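Local coordinates for Slr1438 protein (Synechocystis sp., PDB 3K25) that is of unconfirmed function but probably binds a carbohydrate and may act as an isomerase, as aldose 1-epimerases do, at residues Ile66-Cys71 / Met157-Gly162; His164-Cys169 / Tyr250-Pro255. All coordinates share one frame; numbering follows the deposited sequence.

Contacts 1 and 2 lie on the same long strand, 157-168, which is broken midway. Contact 1 joins its first part to residues 66-71. Contact 2 joins its later part to strand 250-256. Strands 66-67, 157-168 and 250-256 belong to one antiparallel sheet of the galactose mutarotase-like beta fold. The centres of the contacts are about 18 Å apart, and contact 1 closes in sequence before contact 2 opens. They meet directly, with Leu67 CD2 packed 4.2 Å from His164 CB. No ligand marks a site here. His164 opens a His-Pro-Tyr sequence and probably matches a pocket histidine of the aldose 1-epimerases, with Glu254 stacked on it as a neighbour.

Contact 1 of 2, residues Ile66-Cys71 / Met157-Gly162; sequences ILFPIC and MPFSLG
Leu67 and Gly162 form an antiparallel hydrogen-bonded pair, with Leu67 N 2.7 Å from Gly162 O and the N-H nearly straight on it at 167°. The return bond, Gly162 N to Leu67 O, is 2.8 Å and uses a lone pair in the carbonyl plane. This is a short antiparallel beta bridge in the galactose mutarotase-like fold. It ends where residues 68-71 turn out of the strand. The turn contains a cis peptide bond before Pro69. A third bond ties it down: Ser160 N donates to Pro69 O at 2.9 Å, from well above the carbonyl plane.

Leu161 CD1 meets two side chains of the other segment. It lies 3.9 Å from Ile66 CG2, the two side chains running alongside each other in the same direction. The same methyl reaches Phe68 CB at 4.0 Å. With CG anti to the backbone nitrogen (chi1 173°), Phe68 carries its ring towards Phe159. There the edge of Phe68 does the touching, CE1 to Phe159 CD2 at 3.9 Å. One face of the Phe68 ring is covered by its own neighbour, Pro69, whose CB sits 3.9 Å above the plane and over the centre. Phe130 meets the Phe68 ring edge-to-face, from strand 130-139. Ile66 and Phe68 also touch that strand, and Phe159 packs on Ala270 and Val272 of strand 270-272. The contact is therefore buried between strands of the core.

Ser160 adds its CB to the turn, beside Pro69 O and Ile70 CA. Leu161 N bonds to Ser257 OG, outside the two segments. Beside Gly162, which has no side chain, Cys71 SG lies close to the main chain, 3.6 Å from Gly162 N.

Contact 2 of 2, residues His164-Cys169 / Tyr250-Pro255; sequences HPYFFC and YLCLEP
Phe167 and Leu251 bind strands 157-168 and 250-256 together as an antiparallel hydrogen-bonded pair. Leu251 N donates to Phe167 O at 2.8 Å, in the carbonyl plane. The return bond is longer, Phe167 N to Leu251 O at 3.2 Å, and comes from above the plane of the Leu251 carbonyl.

The side chains pack tightly on the face that holds Tyr166 and Cys252. Tyr166 turns the edge of its ring to the face of Tyr250 in a T-shaped stack, centroids 4.8 Å apart and planes at 70°. Its CD1 stands off-centre over the Tyr250 ring. The face of Tyr166 meets Cys252 instead, in a sulfur-aromatic contact with SG 3.9 Å from the ring centroid. Beside them, Glu254 stacks its carboxylate on His164, the planes 26° apart and OE1 3.5 Å above the centre of the imidazole. His164 reaches this place with CG anti to the backbone nitrogen (chi1 -171°). Glu254 OE2 is bonded by Trp256 NE1, which fixes the carboxylate from its other oxygen. Were His164 an alanine, the Glu254 carboxylate would probably lose the ring it lies on, and a gap would be likely to open beside Cys252 SG.

Phe167, on the face it shares with Leu251, reaches across so that CE2 touches Leu253 CB at 4.0 Å. The side chains are sparser at the Cys169 end. Cys169 and Leu251 meet there through their CB atoms, 4.0 Å apart, while Phe168 points away and is partly exposed.

Strand 250-256 also pairs with strand 239-245, whose Trp243 meets the rings of His164 and Tyr250 and touches Cys252. Phe167 and Leu253 pack on strand 227-233, and Pro165 and Pro255 on strand 276-287, so this sheet packs through the contact on the sheet that holds those two strands.

Contact 1 of 2, residues Ile66-Cys71 / Met157-Gly162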
ATOM      1  N   ILE A  66       2.179  -2.167   2.760  1.00 24.22           N
ATOM      2  CA  ILE A  66       1.933  -1.031   3.638  1.00 25.04           C
ATOM      3  C   ILE A  66       3.232  -0.281   3.886  1.00 25.39           C
ATOM      4  O   ILE A  66       4.253  -0.893   4.213  1.00 27.70           O
ATOM      5  CB  ILE A  66       1.364  -1.533   4.977  1.00 23.89           C
ATOM      6  CG1 ILE A  66       0.046  -2.261   4.713  1.00 24.96           C
ATOM      7  CG2 ILE A  66       1.186  -0.379   5.958  1.00 22.77           C
ATOM      8  CD1 ILE A  66      -0.498  -2.983   5.916  1.00 29.26           C
ATOM      9  N   LEU A  67       3.187   1.044   3.741  1.00 19.93           N
ATOM     10  CA  LEU A  67       4.369   1.887   3.948  1.00 20.40           C
ATOM     11  C   LEU A  67       4.247   2.703   5.244  1.00 20.12           C
ATOM     12  O   LEU A  67       3.416   3.627   5.335  1.00 20.65           O
ATOM     13  CB  LEU A  67       4.555   2.829   2.746  1.00 18.65           C
ATOM     14  CG  LEU A  67       4.222   2.244   1.356  1.00 17.62           C
ATOM     15  CD1 LEU A  67       4.418   3.323   0.305  1.00 21.09           C
ATOM     16  CD2 LEU A  67       5.084   1.029   1.049  1.00 20.62           C
ATOM     17  N   PHE A  68       5.078   2.372   6.236  1.00 21.37           N
ATOM     18  CA  PHE A  68       5.058   3.056   7.539  1.00 21.18           C
ATOM     19  C   PHE A  68       6.345   2.772   8.329  1.00 20.63           C
ATOM     20  O   PHE A  68       6.829   1.643   8.351  1.00 20.27           O
ATOM     21  CB  PHE A  68       3.847   2.564   8.344  1.00 21.76           C
ATOM     22  CG  PHE A  68       3.802   3.070   9.759  1.00 22.61           C
ATOM     23  CD1 PHE A  68       3.152   4.264  10.071  1.00 21.82           C
ATOM     24  CD2 PHE A  68       4.389   2.341  10.791  1.00 19.57           C
ATOM     25  CE1 PHE A  68       3.083   4.710  11.386  1.00 20.03           C
ATOM     26  CE2 PHE A  68       4.327   2.785  12.100  1.00 19.67           C
ATOM     27  CZ  PHE A  68       3.670   3.971  12.400  1.00 19.52           C
ATOM     28  N   PRO A  69       6.898   3.776   9.028  1.00 25.97           N
ATOM     29  CA  PRO A  69       6.481   5.169   9.190  1.00 26.22           C
ATOM     30  C   PRO A  69       6.939   6.145   8.098  1.00 27.23           C
ATOM     31  O   PRO A  69       6.948   7.346   8.322  1.00 30.70           O
ATOM     32  CB  PRO A  69       7.044   5.527  10.557  1.00 26.67           C
ATOM     33  CG  PRO A  69       8.370   4.800  10.540  1.00 27.27           C
ATOM     34  CD  PRO A  69       8.001   3.449   9.959  1.00 25.67           C
ATOM     35  N   ILE A  70       7.342   5.640   6.935  1.00 20.11           N
ATOM     36  CA  ILE A  70       7.719   6.532   5.833  1.00 20.09           C
ATOM     37  C   ILE A  70       7.380   5.878   4.504  1.00 20.11           C
ATOM     38  O   ILE A  70       7.212   4.653   4.419  1.00 18.82           O
ATOM     39  CB  ILE A  70       9.249   6.886   5.765  1.00 24.03           C
ATOM     40  CG1 ILE A  70      10.065   5.634   5.405  1.00 26.64           C
ATOM     41  CG2 ILE A  70       9.709   7.529   7.068  1.00 26.81           C
ATOM     42  CD1 ILE A  70      11.553   5.888   5.150  1.00 29.43           C
ATOM     43  N   CYS A  71       7.271   6.708   3.471  1.00 19.43           N
ATOM     44  CA  CYS A  71       7.012   6.232   2.127  1.00 22.39           C
ATOM     45  C   CYS A  71       8.274   6.610   1.341  1.00 26.23           C
ATOM     46  O   CYS A  71       8.748   7.749   1.408  1.00 31.02           O
ATOM     47  CB  CYS A  71       5.764   6.908   1.552  1.00 22.86           C
ATOM     48  SG  CYS A  71       4.244   6.635   2.525  1.00 28.07           S
HETATM   49  N   MSE A 157       4.297  12.212  17.591  1.00 44.96           N
HETATM   50  CA  MSE A 157       4.859  11.213  16.701  1.00 39.64           C
HETATM   51  C   MSE A 157       4.688  11.615  15.247  1.00 34.94           C
HETATM   52  O   MSE A 157       3.571  11.725  14.745  1.00 34.65           O
HETATM   53  CB  MSE A 157       4.185   9.866  16.950  1.00 40.19           C
HETATM   54  CG  MSE A 157       4.676   8.743  16.062  1.00 42.87           C
HETATM   55 SE   MSE A 157       3.679   7.106  16.364  1.00 46.96          SE
HETATM   56  CE  MSE A 157       2.053   7.599  15.417  1.00 40.90           C
ATOM     57  N   PRO A 158       5.800  11.874  14.554  1.00 29.87           N
ATOM     58  CA  PRO A 158       5.664  12.254  13.154  1.00 26.06           C
ATOM     59  C   PRO A 158       5.607  10.946  12.386  1.00 23.36           C
ATOM     60  O   PRO A 158       6.146   9.943  12.849  1.00 23.48           O
ATOM     61  CB  PRO A 158       6.946  13.035  12.898  1.00 27.91           C
ATOM     62  CG  PRO A 158       7.942  12.285  13.706  1.00 25.65           C
ATOM     63  CD  PRO A 158       7.201  11.992  15.001  1.00 30.70           C
ATOM     64  N   PHE A 159       4.946  10.932  11.238  1.00 30.13           N
ATOM     65  CA  PHE A 159       4.877   9.700  10.462  1.00 28.28           C
ATOM     66  C   PHE A 159       4.299   9.888   9.067  1.00 26.80           C
ATOM     67  O   PHE A 159       3.744  10.928   8.725  1.00 28.19           O
ATOM     68  CB  PHE A 159       4.031   8.647  11.190  1.00 24.53           C
ATOM     69  CG  PHE A 159       2.557   8.821  10.983  1.00 23.43           C
ATOM     70  CD1 PHE A 159       1.835   9.741  11.748  1.00 23.69           C
ATOM     71  CD2 PHE A 159       1.896   8.118   9.964  1.00 19.52           C
ATOM     72  CE1 PHE A 159       0.471   9.965  11.503  1.00 20.99           C
ATOM     73  CE2 PHE A 159       0.533   8.334   9.704  1.00 17.18           C
ATOM     74  CZ  PHE A 159      -0.183   9.260  10.474  1.00 20.29           C
ATOM     75  N   SER A 160       4.455   8.842   8.273  1.00 25.76           N
ATOM     76  CA  SER A 160       3.929   8.779   6.927  1.00 25.84           C
ATOM     77  C   SER A 160       3.329   7.391   6.795  1.00 24.96           C
ATOM     78  O   SER A 160       3.854   6.421   7.352  1.00 26.90           O
ATOM     79  CB  SER A 160       5.030   8.978   5.885  1.00 27.51           C
ATOM     80  OG  SER A 160       5.029  10.309   5.403  1.00 29.91           O
ATOM     81  N   LEU A 161       2.213   7.307   6.081  1.00 25.76           N
ATOM     82  CA  LEU A 161       1.544   6.039   5.865  1.00 22.03           C
ATOM     83  C   LEU A 161       1.151   5.928   4.398  1.00 22.63           C
ATOM     84  O   LEU A 161       0.642   6.882   3.810  1.00 23.12           O
ATOM     85  CB  LEU A 161       0.296   5.927   6.757  1.00 18.49           C
ATOM     86  CG  LEU A 161      -0.535   4.656   6.524  1.00 17.92           C
ATOM     87  CD1 LEU A 161       0.376   3.420   6.598  1.00 12.66           C
ATOM     88  CD2 LEU A 161      -1.655   4.567   7.538  1.00 17.07           C
ATOM     89  N   GLY A 162       1.393   4.765   3.807  1.00 26.60           N
ATOM     90  CA  GLY A 162       1.038   4.584   2.413  1.00 26.18           C
ATOM     91  C   GLY A 162       0.635   3.171   2.041  1.00 26.06           C
ATOM     92  O   GLY A 162       1.005   2.195   2.702  1.00 26.50           O
TER

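Contact 2 of 2, residues His164-Cys169 / Tyr250-Pro255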
ATOM      1  N   HIS A 164       0.562   0.527  -1.227  1.00 18.88           N
ATOM      2  CA  HIS A 164       1.230   0.302  -2.496  1.00 19.10           C
ATOM      3  C   HIS A 164       0.549  -0.781  -3.346  1.00 22.01           C
ATOM      4  O   HIS A 164       1.192  -1.744  -3.772  1.00 26.35           O
ATOM      5  CB  HIS A 164       2.676  -0.079  -2.146  1.00 17.63           C
ATOM      6  CG  HIS A 164       3.606  -0.148  -3.310  1.00 20.07           C
ATOM      7  ND1 HIS A 164       4.902   0.314  -3.241  1.00 20.44           N
ATOM      8  CD2 HIS A 164       3.465  -0.694  -4.542  1.00 19.14           C
ATOM      9  CE1 HIS A 164       5.522   0.052  -4.378  1.00 24.16           C
ATOM     10  NE2 HIS A 164       4.673  -0.559  -5.185  1.00 24.38           N
ATOM     11  N   PRO A 165      -0.751  -0.625  -3.631  1.00 19.23           N
ATOM     12  CA  PRO A 165      -1.445  -1.640  -4.435  1.00 21.81           C
ATOM     13  C   PRO A 165      -0.881  -1.885  -5.834  1.00 28.23           C
ATOM     14  O   PRO A 165      -0.569  -0.947  -6.573  1.00 31.77           O
ATOM     15  CB  PRO A 165      -2.881  -1.119  -4.487  1.00 19.96           C
ATOM     16  CG  PRO A 165      -2.676   0.370  -4.536  1.00 21.83           C
ATOM     17  CD  PRO A 165      -1.592   0.577  -3.464  1.00 20.32           C
ATOM     18  N   TYR A 166      -0.762  -3.163  -6.182  1.00 27.45           N
ATOM     19  CA  TYR A 166      -0.293  -3.591  -7.498  1.00 31.94           C
ATOM     20  C   TYR A 166      -1.515  -4.080  -8.275  1.00 37.28           C
ATOM     21  O   TYR A 166      -1.906  -5.242  -8.137  1.00 39.18           O
ATOM     22  CB  TYR A 166       0.678  -4.758  -7.371  1.00 31.15           C
ATOM     23  CG  TYR A 166       2.027  -4.413  -6.806  1.00 29.23           C
ATOM     24  CD1 TYR A 166       3.138  -4.315  -7.636  1.00 31.02           C
ATOM     25  CD2 TYR A 166       2.205  -4.240  -5.436  1.00 24.87           C
ATOM     26  CE1 TYR A 166       4.393  -4.068  -7.124  1.00 30.26           C
ATOM     27  CE2 TYR A 166       3.459  -3.990  -4.904  1.00 25.02           C
ATOM     28  CZ  TYR A 166       4.556  -3.908  -5.754  1.00 27.16           C
ATOM     29  OH  TYR A 166       5.817  -3.702  -5.237  1.00 29.66           O
ATOM     30  N   PHE A 167      -2.122  -3.212  -9.078  1.00 32.65           N
ATOM     31  CA  PHE A 167      -3.292  -3.613  -9.849  1.00 36.53           C
ATOM     32  C   PHE A 167      -2.902  -4.358 -11.116  1.00 46.04           C
ATOM     33  O   PHE A 167      -1.949  -3.968 -11.810  1.00 49.22           O
ATOM     34  CB  PHE A 167      -4.122  -2.395 -10.185  1.00 33.10           C
ATOM     35  CG  PHE A 167      -4.626  -1.680  -8.974  1.00 28.62           C
ATOM     36  CD1 PHE A 167      -5.533  -2.300  -8.121  1.00 24.93           C
ATOM     37  CD2 PHE A 167      -4.193  -0.387  -8.678  1.00 25.01           C
ATOM     38  CE1 PHE A 167      -6.006  -1.653  -6.998  1.00 18.73           C
ATOM     39  CE2 PHE A 167      -4.659   0.274  -7.555  1.00 21.84           C
ATOM     40  CZ  PHE A 167      -5.573  -0.359  -6.706  1.00 18.50           C
ATOM     41  N   PHE A 168      -3.631  -5.443 -11.403  1.00 32.08           N
ATOM     42  CA  PHE A 168      -3.350  -6.266 -12.581  1.00 39.13           C
ATOM     43  C   PHE A 168      -3.524  -5.412 -13.813  1.00 46.06           C
ATOM     44  O   PHE A 168      -4.490  -4.665 -13.925  1.00 45.22           O
ATOM     45  CB  PHE A 168      -4.294  -7.473 -12.647  1.00 40.24           C
ATOM     46  CG  PHE A 168      -3.953  -8.458 -13.749  1.00 44.17           C
ATOM     47  CD1 PHE A 168      -2.705  -9.082 -13.785  1.00 43.13           C
ATOM     48  CD2 PHE A 168      -4.880  -8.761 -14.746  1.00 50.00           C
ATOM     49  CE1 PHE A 168      -2.384  -9.995 -14.798  1.00 47.46           C
ATOM     50  CE2 PHE A 168      -4.565  -9.673 -15.760  1.00 55.24           C
ATOM     51  CZ  PHE A 168      -3.314 -10.289 -15.783  1.00 54.48           C
ATOM     52  N   CYS A 169      -2.589  -5.529 -14.743  1.00 37.63           N
ATOM     53  CA  CYS A 169      -2.656  -4.728 -15.944  1.00 47.37           C
ATOM     54  C   CYS A 169      -1.713  -5.266 -17.012  1.00 55.60           C
ATOM     55  O   CYS A 169      -0.500  -5.072 -16.930  1.00 56.23           O
ATOM     56  CB  CYS A 169      -2.280  -3.295 -15.592  1.00 45.05           C
ATOM     57  SG  CYS A 169      -2.590  -2.120 -16.903  1.00 52.68           S
ATOM     58  N   TYR A 250       1.523  -5.034 -14.066  1.00 51.94           N
ATOM     59  CA  TYR A 250       0.868  -4.352 -12.957  1.00 42.59           C
ATOM     60  C   TYR A 250       1.013  -2.838 -13.050  1.00 40.39           C
ATOM     61  O   TYR A 250       1.986  -2.321 -13.604  1.00 43.46           O
ATOM     62  CB  TYR A 250       1.437  -4.827 -11.611  1.00 36.80           C
ATOM     63  CG  TYR A 250       2.889  -4.463 -11.335  1.00 34.50           C
ATOM     64  CD1 TYR A 250       3.900  -5.417 -11.445  1.00 35.86           C
ATOM     65  CD2 TYR A 250       3.239  -3.176 -10.916  1.00 33.92           C
ATOM     66  CE1 TYR A 250       5.225  -5.102 -11.137  1.00 36.62           C
ATOM     67  CE2 TYR A 250       4.563  -2.849 -10.606  1.00 33.76           C
ATOM     68  CZ  TYR A 250       5.549  -3.819 -10.714  1.00 36.32           C
ATOM     69  OH  TYR A 250       6.847  -3.520 -10.365  1.00 39.14           O
ATOM     70  N   LEU A 251       0.036  -2.132 -12.503  1.00 43.40           N
ATOM     71  CA  LEU A 251       0.062  -0.680 -12.492  1.00 41.71           C
ATOM     72  C   LEU A 251      -0.281  -0.235 -11.076  1.00 35.00           C
ATOM     73  O   LEU A 251      -1.376  -0.494 -10.584  1.00 33.41           O
ATOM     74  CB  LEU A 251      -0.958  -0.111 -13.481  1.00 45.22           C
ATOM     75  CG  LEU A 251      -1.072   1.415 -13.546  1.00 45.57           C
ATOM     76  CD1 LEU A 251       0.257   2.015 -13.948  1.00 42.88           C
ATOM     77  CD2 LEU A 251      -2.150   1.803 -14.536  1.00 46.28           C
ATOM     78  N   CYS A 252       0.664   0.421 -10.417  1.00 36.81           N
ATOM     79  CA  CYS A 252       0.448   0.892  -9.056  1.00 31.43           C
ATOM     80  C   CYS A 252      -0.087   2.330  -9.033  1.00 31.49           C
ATOM     81  O   CYS A 252       0.511   3.240  -9.594  1.00 34.19           O
ATOM     82  CB  CYS A 252       1.759   0.817  -8.252  1.00 30.11           C
ATOM     83  SG  CYS A 252       2.552  -0.836  -8.116  1.00 30.39           S
ATOM     84  N   LEU A 253      -1.236   2.515  -8.404  1.00 38.62           N
ATOM     85  CA  LEU A 253      -1.847   3.828  -8.254  1.00 37.70           C
ATOM     86  C   LEU A 253      -1.897   3.893  -6.734  1.00 32.42           C
ATOM     87  O   LEU A 253      -2.859   3.442  -6.119  1.00 31.26           O
ATOM     88  CB  LEU A 253      -3.254   3.829  -8.849  1.00 40.04           C
ATOM     89  CG  LEU A 253      -3.864   5.210  -9.073  1.00 43.22           C
ATOM     90  CD1 LEU A 253      -2.899   6.042  -9.885  1.00 44.95           C
ATOM     91  CD2 LEU A 253      -5.198   5.091  -9.796  1.00 47.50           C
ATOM     92  N   GLU A 254      -0.849   4.449  -6.138  1.00 34.05           N
ATOM     93  CA  GLU A 254      -0.713   4.472  -4.689  1.00 28.85           C
ATOM     94  C   GLU A 254      -0.949   5.755  -3.884  1.00 28.75           C
ATOM     95  O   GLU A 254      -0.372   6.812  -4.166  1.00 30.60           O
ATOM     96  CB  GLU A 254       0.678   3.928  -4.326  1.00 24.00           C
ATOM     97  CG  GLU A 254       1.384   3.208  -5.462  1.00 24.38           C
ATOM     98  CD  GLU A 254       2.872   3.054  -5.221  1.00 27.19           C
ATOM     99  OE1 GLU A 254       3.595   2.595  -6.141  1.00 31.84           O
ATOM    100  OE2 GLU A 254       3.325   3.390  -4.108  1.00 22.67           O
ATOM    101  N   PRO A 255      -1.796   5.664  -2.848  1.00 36.39           N
ATOM    102  CA  PRO A 255      -2.104   6.801  -1.980  1.00 34.36           C
ATOM    103  C   PRO A 255      -1.073   6.889  -0.843  1.00 32.67           C
ATOM    104  O   PRO A 255      -0.896   5.935  -0.091  1.00 33.29           O
ATOM    105  CB  PRO A 255      -3.509   6.472  -1.479  1.00 34.35           C
ATOM    106  CG  PRO A 255      -3.473   4.984  -1.381  1.00 32.33           C
ATOM    107  CD  PRO A 255      -2.773   4.577  -2.654  1.00 34.79           C
TER